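NMB1025 protein (Neisseria meningitidis serogroup B, PDB 3KJJ) is of unknown function but belongs to the YjgF/RutC family, whose members include enamine/imine deaminases, and assembles as a trimer. Local coordinates at residues B[72-77]-B[101-106]. Numbering follows the deposited sequence.
Sequences VIYLRD and ACVEAR
The ends of strands 68-75 and 99-104 run parallel, the axes of 72-75 and 101-104 being 4.8 Å apart at closest approach and 22° from alignment, and four backbone hydrogen bonds join the segments, the last from Ala105 just past the strand. They belong to the two strands of a right-handed beta-alpha-beta crossover through helix 81-91, part of the YjgF fold. Ile73 and Leu75 donate their N-H groups to Ala101 and Val103, and their carbonyls accept from Val103 and Ala105; the last bond, Ala105 N to Leu75 O, is 2.8 Å long.

On the sheet face under the crossover helix, Cys102 SG meets two branches of its neighbours: Leu75 CD1 at 3.9 Å and Ile73 CG2 at 4.1 Å. Met84, touched by both Ile73 and Leu75, and Tyr81, touched by Cys102, place this apolar group against the helix. Tyr74 and Val103 lie alongside each other on the opposite face, where Val103 CG2 approaches Tyr74 CD1 to 3.6 Å; Tyr74 also packs on Val103 of the third subunit, so this face belongs to the trimer interface.

Where the strands end, Glu104 OE1 comes within 3.6 Å of Asp77 CA and accepts a hydrogen bond from Met78 N, while Asp77 OD2 accepts one from Gly79 N; these N-H groups probably ease the proximity of the two carboxylates. An extended chain with CG anti to the backbone N (chi1 173°) carries the Arg76 guanidinium onto that of Arg106. Their planes are 27° apart, and Arg76 NH2 sits over the centre of the other group, 3.3 Å from Arg106 CZ.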
loop_
_atom_site.group_PDB
_atom_site.type_symbol
_atom_site.label_atom_id
_atom_site.label_comp_id
_atom_site.label_asym_id
_atom_site.label_seq_id
_atom_site.Cartn_x
_atom_site.Cartn_y
_atom_site.Cartn_z
ATOM N N VAL B 72 -6.564 -2.227 -1.589
ATOM C CA VAL B 72 -6.773 -1.614 -0.288
ATOM C C VAL B 72 -8.014 -0.757 -0.425
ATOM O O VAL B 72 -8.130 0.048 -1.357
ATOM C CB VAL B 72 -5.580 -0.766 0.181
ATOM C CG1 VAL B 72 -5.806 -0.266 1.618
ATOM C CG2 VAL B 72 -4.302 -1.559 0.105
ATOM N N ILE B 73 -8.949 -0.974 0.494
ATOM C CA ILE B 73 -10.225 -0.296 0.483
ATOM C C ILE B 73 -10.261 0.576 1.714
ATOM O O ILE B 73 -10.106 0.091 2.834
ATOM C CB ILE B 73 -11.405 -1.288 0.511
ATOM C CG1 ILE B 73 -11.359 -2.215 -0.714
ATOM C CG2 ILE B 73 -12.758 -0.533 0.562
ATOM C CD1 ILE B 73 -12.206 -3.486 -0.539
ATOM N N TYR B 74 -10.418 1.869 1.475
ATOM C CA TYR B 74 -10.512 2.841 2.530
ATOM C C TYR B 74 -11.987 3.218 2.604
ATOM O O TYR B 74 -12.580 3.595 1.601
ATOM C CB TYR B 74 -9.639 4.050 2.197
ATOM C CG TYR B 74 -8.154 3.761 2.071
ATOM C CD1 TYR B 74 -7.358 3.562 3.201
ATOM C CD2 TYR B 74 -7.536 3.712 0.815
ATOM C CE1 TYR B 74 -5.997 3.298 3.085
ATOM C CE2 TYR B 74 -6.188 3.446 0.695
ATOM C CZ TYR B 74 -5.424 3.243 1.829
ATOM O OH TYR B 74 -4.083 2.990 1.705
ATOM N N LEU B 75 -12.588 3.075 3.777
ATOM C CA LEU B 75 -13.942 3.581 3.994
ATOM C C LEU B 75 -13.877 4.742 4.962
ATOM O O LEU B 75 -13.094 4.713 5.908
ATOM C CB LEU B 75 -14.861 2.496 4.565
ATOM C CG LEU B 75 -15.178 1.284 3.690
ATOM C CD1 LEU B 75 -15.837 0.201 4.549
ATOM C CD2 LEU B 75 -16.080 1.664 2.511
ATOM N N ARG B 76 -14.710 5.753 4.723
ATOM C CA ARG B 76 -14.839 6.889 5.618
ATOM C C ARG B 76 -15.408 6.443 6.968
ATOM O O ARG B 76 -15.042 6.969 8.027
ATOM C CB ARG B 76 -15.738 7.957 4.990
ATOM C CG ARG B 76 -16.057 9.106 5.937
ATOM C CD ARG B 76 -17.068 10.083 5.367
ATOM N NE ARG B 76 -17.230 11.231 6.258
ATOM C CZ ARG B 76 -16.360 12.231 6.378
ATOM N NH1 ARG B 76 -15.249 12.250 5.656
ATOM N NH2 ARG B 76 -16.608 13.231 7.215
ATOM N N ASP B 77 -16.287 5.455 6.901
ATOM C CA ASP B 77 -17.043 4.985 8.030
ATOM C C ASP B 77 -17.203 3.455 7.941
ATOM O O ASP B 77 -17.924 2.961 7.085
ATOM C CB ASP B 77 -18.410 5.692 8.029
ATOM C CG ASP B 77 -19.200 5.431 9.289
ATOM O OD1 ASP B 77 -19.836 6.366 9.814
ATOM O OD2 ASP B 77 -19.189 4.283 9.757
ATOM N N ALA B 101 -7.180 -5.545 1.910
ATOM C CA ALA B 101 -7.230 -4.991 3.254
ATOM C C ALA B 101 -8.296 -3.905 3.277
ATOM O O ALA B 101 -8.507 -3.201 2.288
ATOM C CB ALA B 101 -5.863 -4.451 3.670
ATOM N N CYS B 102 -9.002 -3.784 4.394
ATOM C CA CYS B 102 -10.031 -2.757 4.486
ATOM C C CYS B 102 -9.868 -2.027 5.797
ATOM O O CYS B 102 -9.895 -2.651 6.852
ATOM C CB CYS B 102 -11.440 -3.336 4.352
ATOM S SG CYS B 102 -12.717 -2.051 4.320
ATOM N N VAL B 103 -9.648 -0.717 5.711
ATOM C CA VAL B 103 -9.407 0.106 6.899
ATOM C C VAL B 103 -10.252 1.380 6.859
ATOM O O VAL B 103 -10.735 1.788 5.807
ATOM C CB VAL B 103 -7.887 0.439 7.134
ATOM C CG1 VAL B 103 -7.033 -0.835 7.128
ATOM C CG2 VAL B 103 -7.354 1.442 6.116
ATOM N N GLU B 104 -10.449 1.984 8.022
ATOM C CA GLU B 104 -11.220 3.206 8.099
ATOM C C GLU B 104 -10.295 4.400 7.983
ATOM O O GLU B 104 -9.370 4.550 8.777
ATOM C CB GLU B 104 -12.009 3.264 9.403
ATOM C CG GLU B 104 -13.236 4.166 9.309
ATOM C CD GLU B 104 -13.875 4.409 10.655
ATOM O OE1 GLU B 104 -15.052 4.037 10.836
ATOM O OE2 GLU B 104 -13.194 4.974 11.531
ATOM N N ALA B 105 -10.550 5.244 6.988
ATOM C CA ALA B 105 -9.781 6.472 6.789
ATOM C C ALA B 105 -10.631 7.488 6.057
ATOM O O ALA B 105 -11.281 7.159 5.067
ATOM C CB ALA B 105 -8.516 6.186 5.995
ATOM N N ARG B 106 -10.617 8.733 6.533
ATOM C CA ARG B 106 -11.369 9.802 5.881
ATOM C C ARG B 106 -10.703 10.226 4.570
ATOM O O ARG B 106 -9.478 10.292 4.479
ATOM C CB ARG B 106 -11.527 11.001 6.819
ATOM C CG ARG B 106 -12.373 10.690 8.042
ATOM C CD ARG B 106 -12.837 11.952 8.730
ATOM N NE ARG B 106 -14.069 11.721 9.478
ATOM C CZ ARG B 106 -14.824 12.684 9.997
ATOM N NH1 ARG B 106 -14.484 13.961 9.854
ATOM N NH2 ARG B 106 -15.926 12.371 10.652
#